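Local coordinates for protein D-alanyl-D-alanine carboxypeptidase (Mycobacterium tuberculosis H37Rv, PDB 4RYE) that is a serine-type D,D-carboxypeptidase, active in vitro on synthetic stem pentapeptides, that probably trims the D-Ala-D-Ala ends of peptidoglycan stem peptides, at residues 48-53 / 102-107; 119-124 / 139-144. One frame throughout, in Å; residues are numbered along the deposited sequence.

Contact 1 of 2, residues 48-53 / 102-107; sequences TIKVLL and SGNDAA
Lys50 and Leu53, near the start of helix 50-60, meet Ser102, Asn104 and Ala107 in a buried, partly polar contact at the start of helix 104-113. The lysine carries most of it. Its chain runs extended as far as CE and then bends, with chi4 at 80°, which turns NZ aside between the hydroxyl of Ser102 and the amide of Asn104. The bond from Lys50 NZ to Asn104 OD1 is short, 2.8 Å, and fairly straight at the acceptor, with a C=O...N angle of 154°, although the nitrogen is tilted 26° from the carbonyl plane. The two side chains cross at about a right angle. Because Asn104 ND2 is itself bonded to Glu77 O, the amide is held with its oxygen turned to the lysine. Lys50 NZ to Ser102 OG, at 3.4 Å, is only a weak hydrogen bond. Here the SxxK lysine meets the SxN motif, an arrangement familiar from penicillin-binding proteins and serine beta-lactamases; by similarity Lys50 is the proton acceptor and Ser102 a further active-site residue. Lys50 NZ also bonds to OG of Ser47, the inferred acyl-ester nucleophile, and Ser102 OG to Ser47 OG and to Lys208 NZ. The lysine's methylenes lie along the turn leading into the helix: Lys50 CD is 3.7 Å from Ser102 OG, while Lys50 CE comes within 3.5 Å of Ser102 O and 3.7 Å of Gly103 O, the latter residue being the N-cap of helix 104-113. One turn further on, the contact becomes apolar. Leu53 CD2 rests against Ala107 CB at 3.7 Å, and Leu98 of helix 91-100 touches Lys50, Leu53 and Ala107 alike.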
loop_
_atom_site.group_PDB
_atom_site.type_symbol
_atom_site.label_atom_id
_atom_site.label_comp_id
_atom_site.label_asym_id
_atom_site.label_seq_id
_atom_site.Cartn_x
_atom_site.Cartn_y
_atom_site.Cartn_z
ATOM N N THR A 48 -0.067 -3.164 3.438
ATOM C CA THR A 48 0.694 -2.413 2.434
ATOM C C THR A 48 1.242 -3.350 1.360
ATOM O O THR A 48 1.435 -2.947 0.211
ATOM C CB THR A 48 1.848 -1.591 3.038
ATOM O OG1 THR A 48 2.769 -2.463 3.715
ATOM C CG2 THR A 48 1.309 -0.526 3.984
ATOM N N ILE A 49 1.476 -4.606 1.732
ATOM C CA ILE A 49 1.981 -5.595 0.785
ATOM C C ILE A 49 0.963 -5.897 -0.320
ATOM O O ILE A 49 1.322 -6.441 -1.364
ATOM C CB ILE A 49 2.425 -6.902 1.491
ATOM C CG1 ILE A 49 3.603 -7.551 0.757
ATOM C CG2 ILE A 49 1.272 -7.887 1.595
ATOM C CD1 ILE A 49 4.868 -6.717 0.744
ATOM N N LYS A 50 -0.301 -5.525 -0.113
ATOM C CA LYS A 50 -1.302 -5.674 -1.179
ATOM C C LYS A 50 -0.952 -4.858 -2.424
ATOM O O LYS A 50 -1.397 -5.177 -3.520
ATOM C CB LYS A 50 -2.708 -5.300 -0.684
ATOM C CG LYS A 50 -3.330 -6.303 0.300
ATOM C CD LYS A 50 -4.708 -5.809 0.735
ATOM C CE LYS A 50 -5.512 -6.875 1.475
ATOM N NZ LYS A 50 -5.090 -6.978 2.890
ATOM N N VAL A 51 -0.166 -3.801 -2.262
ATOM C CA VAL A 51 0.303 -3.035 -3.420
ATOM C C VAL A 51 1.195 -3.902 -4.310
ATOM O O VAL A 51 1.124 -3.849 -5.546
ATOM C CB VAL A 51 1.078 -1.766 -2.985
ATOM C CG1 VAL A 51 1.592 -1.009 -4.203
ATOM C CG2 VAL A 51 0.190 -0.854 -2.130
ATOM N N LEU A 52 2.047 -4.697 -3.683
ATOM C CA LEU A 52 2.890 -5.633 -4.410
ATOM C C LEU A 52 2.052 -6.705 -5.117
ATOM O O LEU A 52 2.347 -7.086 -6.245
ATOM C CB LEU A 52 3.891 -6.276 -3.453
ATOM C CG LEU A 52 4.981 -7.146 -4.070
ATOM C CD1 LEU A 52 5.765 -6.331 -5.094
ATOM C CD2 LEU A 52 5.891 -7.692 -2.976
ATOM N N LEU A 53 1.000 -7.189 -4.464
ATOM C CA LEU A 53 0.089 -8.129 -5.128
ATOM C C LEU A 53 -0.566 -7.457 -6.333
ATOM O O LEU A 53 -0.680 -8.057 -7.400
ATOM C CB LEU A 53 -0.989 -8.623 -4.151
ATOM C CG LEU A 53 -2.116 -9.455 -4.775
ATOM C CD1 LEU A 53 -1.577 -10.722 -5.405
ATOM C CD2 LEU A 53 -3.166 -9.782 -3.716
ATOM N N SER A 102 -9.244 -2.969 1.284
ATOM C CA SER A 102 -8.241 -3.897 1.812
ATOM C C SER A 102 -8.804 -5.307 2.003
ATOM O O SER A 102 -8.543 -5.961 3.017
ATOM C CB SER A 102 -7.683 -3.386 3.144
ATOM O OG SER A 102 -6.380 -3.900 3.363
ATOM N N GLY A 103 -9.573 -5.777 1.027
ATOM C CA GLY A 103 -10.266 -7.049 1.158
ATOM C C GLY A 103 -9.302 -8.217 1.104
ATOM O O GLY A 103 -8.635 -8.415 0.096
ATOM N N ASN A 104 -9.225 -8.993 2.184
ATOM C CA ASN A 104 -8.354 -10.162 2.198
ATOM C C ASN A 104 -8.928 -11.241 1.293
ATOM O O ASN A 104 -8.181 -12.007 0.682
ATOM C CB ASN A 104 -8.170 -10.688 3.624
ATOM C CG ASN A 104 -7.385 -9.724 4.491
ATOM O OD1 ASN A 104 -6.404 -9.140 4.038
ATOM N ND2 ASN A 104 -7.822 -9.539 5.732
ATOM N N ASP A 105 -10.254 -11.296 1.207
ATOM C CA ASP A 105 -10.920 -12.228 0.299
ATOM C C ASP A 105 -10.614 -11.856 -1.151
ATOM O O ASP A 105 -10.452 -12.727 -2.001
ATOM C CB ASP A 105 -12.429 -12.313 0.571
ATOM C CG ASP A 105 -13.116 -10.950 0.583
ATOM O OD1 ASP A 105 -12.417 -9.908 0.596
ATOM O OD2 ASP A 105 -14.372 -10.928 0.593
ATOM N N ALA A 106 -10.501 -10.561 -1.423
ATOM C CA ALA A 106 -10.101 -10.093 -2.743
ATOM C C ALA A 106 -8.661 -10.514 -3.059
ATOM O O ALA A 106 -8.353 -10.938 -4.180
ATOM C CB ALA A 106 -10.234 -8.587 -2.817
ATOM N N ALA A 107 -7.779 -10.379 -2.073
ATOM C CA ALA A 107 -6.396 -10.809 -2.229
ATOM C C ALA A 107 -6.306 -12.305 -2.507
ATOM O O ALA A 107 -5.580 -12.737 -3.400
ATOM C CB ALA A 107 -5.566 -10.442 -0.997
#

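Contact 2 of 2, residues 119-124 / 139-144; sequences VTVAKM and TTPSGL
Val121 and Pro141 mark the closest backbone approach, 6.0 Å between their CA atoms, where a length of helix 117-130 passes a loop without regular structure. This is helix-to-loop packing within the helical part of the penicillin-binding-protein fold, and no hydrogen bond spans it. The isopropyl group of Val121 points at the loop. Its CG1 lies anti to the backbone N, which leaves CG2 to fill the angle between Thr139 and the proline, 3.7 Å from both Thr139 O and Pro141 CD; valine and proline side chains cross at roughly a right angle. On one side of the valine, Thr120 sets its methyl CG2 4.2 Å from Pro141 CG, while its hydroxyl bonds to Gly116 O. One turn along from these two, Met124, present as selenomethionine, reaches out to the loop. Its selenium lies 3.7 Å from Pro141 CA, and the bend at the last torsion (71°) carries CE to the carbonyl oxygens of Thr140 and Pro141. Thr120, Val121 and Met124 thus all reach Pro141, and Ala111 of helix 104-113 touches it as well. The loop then folds back on itself. Gly143 has a positive phi, at which a CB would press on the carbonyl oxygen of the residue before, and its N donates to Thr140 OG1 in an ST motif. Ser142 OG accepts from Leu144 N, an ST turn. Thr140 OG1 in its turn donates to Leu144 O over 2.7 Å, approaching in the carbonyl plane on a lone pair.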
loop_
_atom_site.group_PDB
_atom_site.type_symbol
_atom_site.label_atom_id
_atom_site.label_comp_id
_atom_site.label_asym_id
_atom_site.label_seq_id
_atom_site.Cartn_x
_atom_site.Cartn_y
_atom_site.Cartn_z
ATOM N N VAL A 119 2.202 -19.911 -5.285
ATOM C CA VAL A 119 2.673 -19.354 -6.546
ATOM C C VAL A 119 2.589 -17.836 -6.528
ATOM O O VAL A 119 3.498 -17.144 -6.991
ATOM C CB VAL A 119 1.860 -19.914 -7.739
ATOM C CG1 VAL A 119 2.163 -19.140 -9.003
ATOM C CG2 VAL A 119 2.145 -21.412 -7.932
ATOM N N THR A 120 1.511 -17.305 -5.965
ATOM C CA THR A 120 1.323 -15.858 -5.946
ATOM C C THR A 120 2.357 -15.186 -5.051
ATOM O O THR A 120 2.916 -14.135 -5.395
ATOM C CB THR A 120 -0.107 -15.490 -5.511
ATOM O OG1 THR A 120 -1.029 -16.014 -6.469
ATOM C CG2 THR A 120 -0.290 -13.982 -5.420
ATOM N N VAL A 121 2.631 -15.808 -3.912
ATOM C CA VAL A 121 3.650 -15.288 -3.018
ATOM C C VAL A 121 5.019 -15.337 -3.700
ATOM O O VAL A 121 5.795 -14.377 -3.599
ATOM C CB VAL A 121 3.656 -16.030 -1.671
ATOM C CG1 VAL A 121 4.882 -15.637 -0.833
ATOM C CG2 VAL A 121 2.364 -15.723 -0.917
ATOM N N ALA A 122 5.310 -16.422 -4.413
ATOM C CA ALA A 122 6.578 -16.488 -5.156
ATOM C C ALA A 122 6.662 -15.394 -6.222
ATOM O O ALA A 122 7.711 -14.773 -6.388
ATOM C CB ALA A 122 6.781 -17.849 -5.783
ATOM N N LYS A 123 5.566 -15.161 -6.945
ATOM C CA LYS A 123 5.524 -14.061 -7.920
ATOM C C LYS A 123 5.690 -12.676 -7.293
ATOM O O LYS A 123 6.343 -11.800 -7.870
ATOM C CB LYS A 123 4.233 -14.107 -8.747
ATOM C CG LYS A 123 4.135 -15.321 -9.672
ATOM C CD LYS A 123 2.777 -15.351 -10.383
ATOM C CE LYS A 123 2.721 -16.494 -11.396
ATOM N NZ LYS A 123 1.395 -16.568 -12.076
HETATM N N MSE A 124 5.087 -12.456 -6.127
HETATM C CA MSE A 124 5.265 -11.182 -5.432
HETATM C C MSE A 124 6.727 -10.956 -5.030
HETATM O O MSE A 124 7.281 -9.878 -5.213
HETATM C CB MSE A 124 4.356 -11.112 -4.199
HETATM C CG MSE A 124 2.878 -10.912 -4.535
HETATM SE SE MSE A 124 1.761 -11.421 -3.015
HETATM C CE MSE A 124 2.190 -9.953 -1.796
ATOM N N THR A 139 4.835 -13.281 2.684
ATOM C CA THR A 139 4.511 -14.632 3.118
ATOM C C THR A 139 3.063 -14.973 2.782
ATOM O O THR A 139 2.697 -16.145 2.747
ATOM C CB THR A 139 4.703 -14.826 4.631
ATOM O OG1 THR A 139 3.868 -13.902 5.339
ATOM C CG2 THR A 139 6.167 -14.624 5.035
ATOM N N THR A 140 2.239 -13.947 2.564
ATOM C CA THR A 140 0.851 -14.131 2.116
ATOM C C THR A 140 0.498 -13.057 1.091
ATOM O O THR A 140 1.116 -11.994 1.069
ATOM C CB THR A 140 -0.171 -13.998 3.268
ATOM O OG1 THR A 140 -0.112 -12.668 3.805
ATOM C CG2 THR A 140 0.087 -15.028 4.370
ATOM N N PRO A 141 -0.506 -13.321 0.244
ATOM C CA PRO A 141 -0.943 -12.284 -0.701
ATOM C C PRO A 141 -1.581 -11.084 -0.005
ATOM O O PRO A 141 -1.530 -9.978 -0.545
ATOM C CB PRO A 141 -1.999 -13.006 -1.547
ATOM C CG PRO A 141 -1.621 -14.473 -1.458
ATOM C CD PRO A 141 -1.096 -14.642 -0.058
ATOM N N SER A 142 -2.156 -11.294 1.176
ATOM C CA SER A 142 -2.942 -10.245 1.844
ATOM C C SER A 142 -2.153 -9.409 2.855
ATOM O O SER A 142 -2.563 -8.293 3.191
ATOM C CB SER A 142 -4.131 -10.868 2.559
ATOM O OG SER A 142 -3.679 -11.670 3.634
ATOM N N GLY A 143 -1.046 -9.956 3.356
ATOM C CA GLY A 143 -0.281 -9.298 4.406
ATOM C C GLY A 143 -0.648 -9.834 5.774
ATOM O O GLY A 143 -0.087 -9.426 6.792
ATOM N N LEU A 144 -1.609 -10.746 5.805
ATOM C CA LEU A 144 -1.932 -11.449 7.038
ATOM C C LEU A 144 -0.733 -12.307 7.408
ATOM O O LEU A 144 0.075 -12.651 6.541
ATOM C CB LEU A 144 -3.162 -12.334 6.841
ATOM C CG LEU A 144 -4.513 -11.623 6.729
ATOM C CD1 LEU A 144 -5.624 -12.610 6.385
ATOM C CD2 LEU A 144 -4.818 -10.921 8.034
#

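Contact 1 closes before contact 2 opens along the chain, and their centres lie 9 Å apart. Helices 104-113 and 117-130, which follow each other in sequence, supply one segment to each. Helix 50-60, which carries the other segment of contact 1, touches both of these helices. Leu53 CD1 meets Thr120 CG2 at 3.5 Å, and Leu52 touches helix 117-130 at Met124. The polar bridge between them is the probable hydrogen bond from Lys50 NZ to Ser142 O, 2.9 Å, with Ser142 CB also against Asn104 OD1. The loop packed on helix 117-130 in contact 2 thus probably supplies a backbone oxygen to Lys50, the proton acceptor by similarity, so it lies beside the active site.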